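Local coordinates for ornithine carbamoyltransferase (Gloeobacter violaceus, PDB 3GD5), which probably catalyses the reversible transfer of the carbamoyl group from carbamoyl phosphate to ornithine, giving citrulline and phosphate in arginine biosynthesis, at residues A161-G166 with L229-W234; H271-H276 with R292-A297; H137-V142 with H302-V307. One frame throughout, in Å; residues are numbered along the deposited sequence.

In the fold
The three contacts run from the core of the ornithine-binding domain to its junction with the carbamoyl-phosphate domain. Contact 1 joins strands 159-163 and 228-231 in the middle of a parallel sheet. Contact 2, whose centre is about 12 Å away, sets the loop after the last strand in the sheet order, 268-271, against the start of helix 293-312. The same helix continues to contact 3, about 14 Å from contact 2 and 19 Å from contact 1, where it crosses helix 138-152 of the first domain. Along the chain contacts 1 and 2 follow one another inside the loop that contact 3 closes. Q140, D232, C272 and L273, probable substrate-binding residues, thus gather where the domains meet.

Contact 1: residues A161-G166 with L229-W234; sequences AYVGDG and LYTDVW
The carbonyl oxygen of Y230 is held by two neighbouring groups of the opposite strand: V163 N donates a hydrogen bond of 2.9 Å to Y230 O, arriving almost along the carbonyl axis, and Y162 CA brings its hydrogen to the same oxygen at 3.2 Å. One step earlier Y230 N donates to A161 O at 2.7 Å, so Y230 turns both its backbone N-H and its carbonyl to the 161-163 strand, as expected of parallel pairing. At T231 it is a side chain that reaches across. T231 OG1 lies anti to its backbone N (chi1 -167°), which places the hydroxyl on V163 O at 2.7 Å as a donor. At the backbone angles of the following residue, G164, a CB would be jammed against this same V163 O.

The side chains alternate between the two faces. Y162 and Y230 share one, their ring planes 31° apart, with Y230 CD1 near the plane of the Y162 ring at its edge, 3.5 Å from Y162 CD1. The phenol of Y162 runs on past D232 CB and ends in a 2.6 Å bond from Y162 OH to D165 O, which links the ring to the loop after V163 and is likely to restrain its rotation. On the other face A161 CB meets L229 CD2 at 3.8 Å. D232, which probably binds ornithine, comes next in the chain after T231.

The pair lies inside a five-stranded parallel sheet, with strand 183-187 on the far side of 159-163 and strand 268-271 beyond 228-231. Helix 168-180 packs V169 and L173 on the tyrosine face, where Y230 OH also bonds to D144, while helix 219-223 presses P219 on V163 and A223 on L229.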
loop_
_atom_site.group_PDB
_atom_site.type_symbol
_atom_site.label_atom_id
_atom_site.label_comp_id
_atom_site.label_asym_id
_atom_site.label_seq_id
_atom_site.Cartn_x
_atom_site.Cartn_y
_atom_site.Cartn_z
ATOM N N ALA A 161 -33.087 26.176 9.743
ATOM C CA ALA A 161 -33.321 25.532 8.457
ATOM C C ALA A 161 -32.037 24.832 8.024
ATOM O O ALA A 161 -30.978 25.453 7.939
ATOM C CB ALA A 161 -33.730 26.553 7.418
ATOM N N TYR A 162 -32.135 23.532 7.772
ATOM C CA TYR A 162 -30.987 22.741 7.338
ATOM C C TYR A 162 -31.185 22.349 5.884
ATOM O O TYR A 162 -32.259 21.891 5.499
ATOM C CB TYR A 162 -30.851 21.477 8.189
ATOM C CG TYR A 162 -29.759 20.544 7.715
ATOM C CD1 TYR A 162 -28.489 20.575 8.285
ATOM C CD2 TYR A 162 -29.995 19.640 6.681
ATOM C CE1 TYR A 162 -27.476 19.726 7.838
ATOM C CE2 TYR A 162 -28.991 18.786 6.224
ATOM C CZ TYR A 162 -27.737 18.831 6.809
ATOM O OH TYR A 162 -26.761 17.960 6.384
ATOM N N VAL A 163 -30.151 22.534 5.072
ATOM C CA VAL A 163 -30.238 22.187 3.658
ATOM C C VAL A 163 -29.042 21.338 3.270
ATOM O O VAL A 163 -27.903 21.664 3.606
ATOM C CB VAL A 163 -30.288 23.454 2.754
ATOM C CG1 VAL A 163 -31.437 24.355 3.192
ATOM C CG2 VAL A 163 -28.961 24.210 2.814
ATOM N N GLY A 164 -29.315 20.246 2.566
ATOM C CA GLY A 164 -28.265 19.347 2.139
ATOM C C GLY A 164 -28.686 17.900 2.300
ATOM O O GLY A 164 -29.818 17.529 1.978
ATOM N N ASP A 165 -27.774 17.080 2.808
ATOM C CA ASP A 165 -28.031 15.657 3.006
ATOM C C ASP A 165 -28.508 15.351 4.420
ATOM O O ASP A 165 -27.910 15.802 5.396
ATOM C CB ASP A 165 -26.756 14.871 2.683
ATOM C CG ASP A 165 -26.837 13.415 3.093
ATOM O OD1 ASP A 165 -27.930 12.818 3.028
ATOM O OD2 ASP A 165 -25.786 12.860 3.468
ATOM N N GLY A 166 -29.601 14.601 4.526
ATOM C CA GLY A 166 -30.130 14.236 5.833
ATOM C C GLY A 166 -29.204 13.210 6.452
ATOM O O GLY A 166 -29.428 11.999 6.341
ATOM N N LEU A 229 -29.356 29.320 9.003
ATOM C CA LEU A 229 -29.281 28.433 7.845
ATOM C C LEU A 229 -28.093 27.504 8.140
ATOM O O LEU A 229 -26.986 27.960 8.413
ATOM C CB LEU A 229 -29.053 29.226 6.558
ATOM C CG LEU A 229 -30.226 30.117 6.139
ATOM C CD1 LEU A 229 -29.895 30.793 4.822
ATOM C CD2 LEU A 229 -31.498 29.281 6.001
ATOM N N TYR A 230 -28.341 26.203 8.089
ATOM C CA TYR A 230 -27.329 25.209 8.413
ATOM C C TYR A 230 -27.106 24.234 7.273
ATOM O O TYR A 230 -28.052 23.788 6.624
ATOM C CB TYR A 230 -27.779 24.432 9.652
ATOM C CG TYR A 230 -26.692 23.687 10.397
ATOM C CD1 TYR A 230 -26.018 22.609 9.818
ATOM C CD2 TYR A 230 -26.365 24.041 11.705
ATOM C CE1 TYR A 230 -25.046 21.900 10.531
ATOM C CE2 TYR A 230 -25.402 23.346 12.421
ATOM C CZ TYR A 230 -24.743 22.278 11.833
ATOM O OH TYR A 230 -23.758 21.622 12.549
ATOM N N THR A 231 -25.847 23.904 7.025
ATOM C CA THR A 231 -25.536 22.946 5.981
ATOM C C THR A 231 -24.274 22.178 6.329
ATOM O O THR A 231 -23.562 22.517 7.274
ATOM C CB THR A 231 -25.376 23.617 4.609
ATOM O OG1 THR A 231 -25.384 22.606 3.595
ATOM C CG2 THR A 231 -24.080 24.403 4.540
ATOM N N ASP A 232 -24.007 21.139 5.546
ATOM C CA ASP A 232 -22.867 20.269 5.767
ATOM C C ASP A 232 -22.479 19.740 4.398
ATOM O O ASP A 232 -23.186 19.985 3.420
ATOM C CB ASP A 232 -23.303 19.126 6.686
ATOM C CG ASP A 232 -22.148 18.249 7.142
ATOM O OD1 ASP A 232 -20.986 18.514 6.764
ATOM O OD2 ASP A 232 -22.419 17.286 7.892
ATOM N N VAL A 233 -21.364 19.022 4.320
ATOM C CA VAL A 233 -20.919 18.477 3.044
ATOM C C VAL A 233 -21.946 17.504 2.454
ATOM O O VAL A 233 -22.630 16.794 3.189
ATOM C CB VAL A 233 -19.567 17.755 3.197
ATOM C CG1 VAL A 233 -19.300 16.897 1.967
ATOM C CG2 VAL A 233 -18.447 18.785 3.373
ATOM N N TRP A 234 -22.055 17.482 1.129
ATOM C CA TRP A 234 -22.992 16.586 0.461
ATOM C C TRP A 234 -22.609 15.124 0.700
ATOM O O TRP A 234 -21.465 14.812 1.033
ATOM C CB TRP A 234 -23.036 16.865 -1.050
ATOM C CG TRP A 234 -23.547 18.240 -1.419
ATOM C CD1 TRP A 234 -24.381 19.033 -0.680
ATOM C CD2 TRP A 234 -23.290 18.959 -2.639
ATOM N NE1 TRP A 234 -24.659 20.199 -1.362
ATOM C CE2 TRP A 234 -24.003 20.179 -2.565
ATOM C CE3 TRP A 234 -22.526 18.690 -3.786
ATOM C CZ2 TRP A 234 -23.976 21.131 -3.595
ATOM C CZ3 TRP A 234 -22.499 19.638 -4.813
ATOM C CH2 TRP A 234 -23.223 20.844 -4.707
#

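Contact 2: residues H271-H276 with R292-A297; sequences HCLPAH and RIWDEA
L273 CD1 meets the indole of W294 obliquely, 3.8 Å from W294 CZ3, while I293 CG2 lies over one face of that indole, offset toward its rim. The other flat group, the imidazole of H271, carries A275 CB on one face, again toward the rim, and donates from H271 NE2 to P274 O at 3.0 Å from above the carbonyl plane. That bond spans the cis peptide between L273 and P274.

I293 meets both H271 and L273 of the loop: its CG2 touches L273 CD2 at 3.7 Å, and its CD1 rests on H271 CB at 3.6 Å. E296 supplies the polar half. The E296 side chain runs out straight (chi1 174°), and its carboxylate reaches the backbone of H271, where H271 N donates to the syn lone pair of E296 OE2 at 2.9 Å. The same oxygen is close to H271 O, another acceptor, and E296 OE1 is near the carboxylate of D144, so the acid may well be easier to protonate than usual. Replacing E296 with an alanine would remove the carboxylate, and the H271 amide would probably be left without this acceptor, with a gap opened between the loop and the helix. Water 1 donates to both H271 O and I293 O, bridging the H271 carbonyl and the first turn of the helix.

On the outer side of the helix D295 forms a salt bridge with R102 of a neighbouring subunit. The loop is the His-Cys-Leu-Pro motif of ornithine carbamoyltransferases, and C272 and L273 probably line the carbamoyl phosphate site.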
loop_
_atom_site.group_PDB
_atom_site.type_symbol
_atom_site.label_atom_id
_atom_site.label_comp_id
_atom_site.label_asym_id
_atom_site.label_seq_id
_atom_site.Cartn_x
_atom_site.Cartn_y
_atom_site.Cartn_z
ATOM N N HIS A 271 -22.071 25.974 9.728
ATOM C CA HIS A 271 -21.547 24.851 8.955
ATOM C C HIS A 271 -20.636 24.088 9.909
ATOM O O HIS A 271 -19.707 24.657 10.471
ATOM C CB HIS A 271 -20.766 25.350 7.727
ATOM C CG HIS A 271 -20.359 24.258 6.786
ATOM N ND1 HIS A 271 -20.594 24.318 5.427
ATOM C CD2 HIS A 271 -19.711 23.087 7.004
ATOM C CE1 HIS A 271 -20.105 23.235 4.850
ATOM N NE2 HIS A 271 -19.563 22.472 5.784
ATOM N N CYS A 272 -20.913 22.805 10.115
ATOM C CA CYS A 272 -20.105 21.997 11.030
ATOM C C CYS A 272 -18.661 21.718 10.567
ATOM O O CYS A 272 -17.835 21.311 11.377
ATOM C CB CYS A 272 -20.812 20.670 11.313
ATOM S SG CYS A 272 -21.133 19.700 9.838
ATOM N N LEU A 273 -18.377 21.929 9.277
ATOM C CA LEU A 273 -17.048 21.727 8.668
ATOM C C LEU A 273 -16.630 20.263 8.481
ATOM O O LEU A 273 -17.137 19.376 9.165
ATOM C CB LEU A 273 -15.976 22.465 9.478
ATOM C CG LEU A 273 -16.138 23.990 9.571
ATOM C CD1 LEU A 273 -15.035 24.578 10.429
ATOM C CD2 LEU A 273 -16.116 24.606 8.171
ATOM N N PRO A 274 -15.705 19.986 7.538
ATOM C CA PRO A 274 -15.034 20.940 6.647
ATOM C C PRO A 274 -16.016 21.394 5.591
ATOM O O PRO A 274 -17.062 20.775 5.419
ATOM C CB PRO A 274 -13.885 20.117 6.055
ATOM C CG PRO A 274 -14.482 18.748 5.966
ATOM C CD PRO A 274 -15.188 18.621 7.309
ATOM N N ALA A 275 -15.683 22.468 4.885
ATOM C CA ALA A 275 -16.574 22.986 3.847
ATOM C C ALA A 275 -16.011 22.845 2.432
ATOM O O ALA A 275 -14.799 22.934 2.222
ATOM C CB ALA A 275 -16.878 24.453 4.126
ATOM N N HIS A 276 -16.898 22.626 1.465
ATOM C CA HIS A 276 -16.494 22.530 0.071
ATOM C C HIS A 276 -17.061 23.763 -0.633
ATOM O O HIS A 276 -18.185 23.725 -1.148
ATOM C CB HIS A 276 -17.053 21.268 -0.598
ATOM C CG HIS A 276 -16.627 19.990 0.054
ATOM N ND1 HIS A 276 -15.392 19.828 0.645
ATOM C CD2 HIS A 276 -17.277 18.812 0.213
ATOM C CE1 HIS A 276 -15.303 18.608 1.148
ATOM N NE2 HIS A 276 -16.434 17.973 0.899
ATOM N N ARG A 292 -21.105 32.260 11.295
ATOM C CA ARG A 292 -20.709 32.090 12.693
ATOM C C ARG A 292 -19.920 30.787 12.812
ATOM O O ARG A 292 -19.666 30.282 13.908
ATOM C CB ARG A 292 -21.931 32.050 13.605
ATOM C CG ARG A 292 -22.688 33.367 13.649
ATOM C CD ARG A 292 -21.851 34.465 14.260
ATOM N NE ARG A 292 -22.561 35.737 14.240
ATOM C CZ ARG A 292 -22.620 36.547 13.187
ATOM N NH1 ARG A 292 -22.000 36.223 12.059
ATOM N NH2 ARG A 292 -23.313 37.672 13.255
ATOM N N ILE A 293 -19.521 30.269 11.654
ATOM C CA ILE A 293 -18.765 29.024 11.540
ATOM C C ILE A 293 -17.549 28.885 12.460
ATOM O O ILE A 293 -17.362 27.834 13.084
ATOM C CB ILE A 293 -18.321 28.823 10.080
ATOM C CG1 ILE A 293 -19.555 28.576 9.212
ATOM C CG2 ILE A 293 -17.343 27.660 9.967
ATOM C CD1 ILE A 293 -19.256 28.563 7.733
ATOM N N TRP A 294 -16.729 29.932 12.546
ATOM C CA TRP A 294 -15.534 29.897 13.383
ATOM C C TRP A 294 -15.907 29.878 14.866
ATOM O O TRP A 294 -15.288 29.148 15.649
ATOM C CB TRP A 294 -14.605 31.078 13.045
ATOM C CG TRP A 294 -14.293 31.156 11.553
ATOM C CD1 TRP A 294 -14.393 32.258 10.757
ATOM C CD2 TRP A 294 -13.931 30.067 10.680
ATOM N NE1 TRP A 294 -14.130 31.928 9.447
ATOM C CE2 TRP A 294 -13.843 30.592 9.372
ATOM C CE3 TRP A 294 -13.679 28.701 10.878
ATOM C CZ2 TRP A 294 -13.515 29.801 8.260
ATOM C CZ3 TRP A 294 -13.354 27.911 9.771
ATOM C CH2 TRP A 294 -13.276 28.469 8.477
ATOM N N ASP A 295 -16.921 30.653 15.256
ATOM C CA ASP A 295 -17.369 30.646 16.654
ATOM C C ASP A 295 -17.977 29.271 16.951
ATOM O O ASP A 295 -17.778 28.692 18.021
ATOM C CB ASP A 295 -18.429 31.732 16.907
ATOM C CG ASP A 295 -17.874 33.148 16.781
ATOM O OD1 ASP A 295 -16.680 33.359 17.074
ATOM O OD2 ASP A 295 -18.638 34.057 16.408
ATOM N N GLU A 296 -18.720 28.752 15.984
ATOM C CA GLU A 296 -19.359 27.448 16.108
ATOM C C GLU A 296 -18.311 26.352 16.318
ATOM O O GLU A 296 -18.518 25.430 17.101
ATOM C CB GLU A 296 -20.171 27.174 14.843
ATOM C CG GLU A 296 -20.784 25.793 14.746
ATOM C CD GLU A 296 -21.332 25.517 13.355
ATOM O OE1 GLU A 296 -21.972 24.464 13.163
ATOM O OE2 GLU A 296 -21.117 26.356 12.452
ATOM N N ALA A 297 -17.183 26.462 15.620
ATOM C CA ALA A 297 -16.103 25.478 15.732
ATOM C C ALA A 297 -15.438 25.546 17.112
ATOM O O ALA A 297 -15.189 24.510 17.751
ATOM C CB ALA A 297 -15.065 25.714 14.623
HETATM O O HOH W 1 -18.212 25.145 12.648
#

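Contact 3: residues H137-V142 with H302-V307; sequences HPCQVV and HAQKAV
C139 and Q304 form the closely fitted part of this helix crossing. C139 CB lies 3.8 Å from Q304 OE1 and C139 SG is 4.1 Å from Q304 CG, so the cysteine lies alongside the glutamine chain in van der Waals contact. Q304 sets out with CG anti to its carbonyl carbon (chi1 -81°) and extends, which carries its amide past the cysteine; beyond the contact Q304 NE2 bonds to S65 OG, tying down the end of the group.

Beside this, V142 faces A303 where the backbones come nearest, with the two CA atoms 6.1 Å apart. Their methyls are modelled too close to be trusted, but the small A303 is consistent with the close backbones, and its CB also comes within 4.3 Å of C139 O. The far end is looser: C139 SG and V307 CG1 only brush at 4.5 Å. Even so, all five touching residues are buried.

The axes of 138-142 and 302-307 pass 8.9 Å apart at 118°, and the touching residues span about one turn of each. Q140 points away from this interface, its side chain bonded to R300 and D144. H137 to Q140 probably bind carbamoyl phosphate, at the start of helix 138-152.

Around the crossing, helix 60-72 brings F66 against both C139 and Q304, L19 covers V142, and helix 24-39 packs L30 on V307. Helix 293-312, arriving from the ornithine-binding domain, is thereby embedded among helices of the carbamoyl-phosphate domain, while helix 168-180 meets the other side of 138-152 through S172 and L173.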
loop_
_atom_site.group_PDB
_atom_site.type_symbol
_atom_site.label_atom_id
_atom_site.label_comp_id
_atom_site.label_asym_id
_atom_site.label_seq_id
_atom_site.Cartn_x
_atom_site.Cartn_y
_atom_site.Cartn_z
ATOM N N HIS A 137 -24.355 12.885 15.649
ATOM C CA HIS A 137 -23.195 13.683 16.028
ATOM C C HIS A 137 -23.682 14.650 17.110
ATOM O O HIS A 137 -23.773 15.860 16.897
ATOM C CB HIS A 137 -22.659 14.453 14.811
ATOM C CG HIS A 137 -21.284 15.012 15.009
ATOM N ND1 HIS A 137 -20.581 15.639 14.000
ATOM C CD2 HIS A 137 -20.474 15.025 16.091
ATOM C CE1 HIS A 137 -19.396 16.010 14.453
ATOM N NE2 HIS A 137 -19.306 15.649 15.719
ATOM N N PRO A 138 -24.006 14.110 18.293
ATOM C CA PRO A 138 -24.503 14.842 19.463
ATOM C C PRO A 138 -23.681 16.049 19.900
ATOM O O PRO A 138 -24.218 17.146 20.086
ATOM C CB PRO A 138 -24.532 13.771 20.550
ATOM C CG PRO A 138 -24.796 12.525 19.782
ATOM C CD PRO A 138 -23.888 12.673 18.594
ATOM N N CYS A 139 -22.382 15.837 20.076
ATOM C CA CYS A 139 -21.503 16.903 20.523
ATOM C C CYS A 139 -21.483 18.086 19.589
ATOM O O CYS A 139 -21.414 19.218 20.048
ATOM C CB CYS A 139 -20.086 16.371 20.747
ATOM S SG CYS A 139 -19.971 15.227 22.184
ATOM N N GLN A 140 -21.550 17.835 18.286
ATOM C CA GLN A 140 -21.557 18.929 17.316
ATOM C C GLN A 140 -22.770 19.821 17.583
ATOM O O GLN A 140 -22.654 21.045 17.695
ATOM C CB GLN A 140 -21.637 18.378 15.890
ATOM C CG GLN A 140 -21.800 19.446 14.807
ATOM C CD GLN A 140 -20.616 20.389 14.737
ATOM O OE1 GLN A 140 -19.462 19.948 14.627
ATOM N NE2 GLN A 140 -20.887 21.694 14.802
ATOM N N VAL A 141 -23.930 19.189 17.695
ATOM C CA VAL A 141 -25.171 19.908 17.930
ATOM C C VAL A 141 -25.206 20.696 19.233
ATOM O O VAL A 141 -25.734 21.806 19.250
ATOM C CB VAL A 141 -26.383 18.942 17.847
ATOM C CG1 VAL A 141 -27.670 19.627 18.368
ATOM C CG2 VAL A 141 -26.572 18.509 16.399
ATOM N N VAL A 142 -24.647 20.150 20.317
ATOM C CA VAL A 142 -24.648 20.882 21.577
ATOM C C VAL A 142 -23.813 22.151 21.392
ATOM O O VAL A 142 -24.063 23.183 22.022
ATOM C CB VAL A 142 -24.089 20.031 22.768
ATOM C CG1 VAL A 142 -24.798 18.675 22.829
ATOM C CG2 VAL A 142 -22.597 19.842 22.638
ATOM N N HIS A 302 -15.916 24.063 24.148
ATOM C CA HIS A 302 -16.692 24.406 25.336
ATOM C C HIS A 302 -17.831 23.416 25.554
ATOM O O HIS A 302 -18.153 23.068 26.684
ATOM C CB HIS A 302 -17.223 25.834 25.206
ATOM C CG HIS A 302 -16.150 26.838 24.920
ATOM N ND1 HIS A 302 -15.091 27.055 25.777
ATOM C CD2 HIS A 302 -15.946 27.649 23.856
ATOM C CE1 HIS A 302 -14.279 27.955 25.250
ATOM N NE2 HIS A 302 -14.775 28.333 24.084
ATOM N N ALA A 303 -18.422 22.945 24.469
ATOM C CA ALA A 303 -19.513 21.989 24.587
ATOM C C ALA A 303 -18.998 20.646 25.090
ATOM O O ALA A 303 -19.613 20.018 25.961
ATOM C CB ALA A 303 -20.210 21.814 23.248
ATOM N N GLN A 304 -17.875 20.195 24.535
ATOM C CA GLN A 304 -17.311 18.918 24.943
ATOM C C GLN A 304 -16.783 18.937 26.380
ATOM O O GLN A 304 -16.821 17.912 27.061
ATOM C CB GLN A 304 -16.242 18.471 23.933
ATOM C CG GLN A 304 -16.889 17.823 22.715
ATOM C CD GLN A 304 -16.069 17.925 21.442
ATOM O OE1 GLN A 304 -16.621 17.837 20.358
ATOM N NE2 GLN A 304 -14.757 18.099 21.568
ATOM N N LYS A 305 -16.306 20.087 26.852
ATOM C CA LYS A 305 -15.840 20.188 28.244
ATOM C C LYS A 305 -17.034 19.932 29.169
ATOM O O LYS A 305 -16.911 19.264 30.192
ATOM C CB LYS A 305 -15.279 21.581 28.541
ATOM C CG LYS A 305 -13.923 21.847 27.926
ATOM C CD LYS A 305 -13.462 23.275 28.163
ATOM C CE LYS A 305 -13.312 23.601 29.637
ATOM N NZ LYS A 305 -12.718 24.954 29.753
ATOM N N ALA A 306 -18.194 20.472 28.801
ATOM C CA ALA A 306 -19.401 20.275 29.595
ATOM C C ALA A 306 -19.806 18.801 29.619
ATOM O O ALA A 306 -20.227 18.296 30.659
ATOM C CB ALA A 306 -20.541 21.129 29.053
ATOM N N VAL A 307 -19.690 18.095 28.497
ATOM C CA VAL A 307 -20.062 16.680 28.521
ATOM C C VAL A 307 -19.072 15.908 29.383
ATOM O O VAL A 307 -19.474 15.137 30.252
ATOM C CB VAL A 307 -20.114 16.039 27.103
ATOM C CG1 VAL A 307 -20.999 16.863 26.196
ATOM C CG2 VAL A 307 -18.720 15.908 26.523
#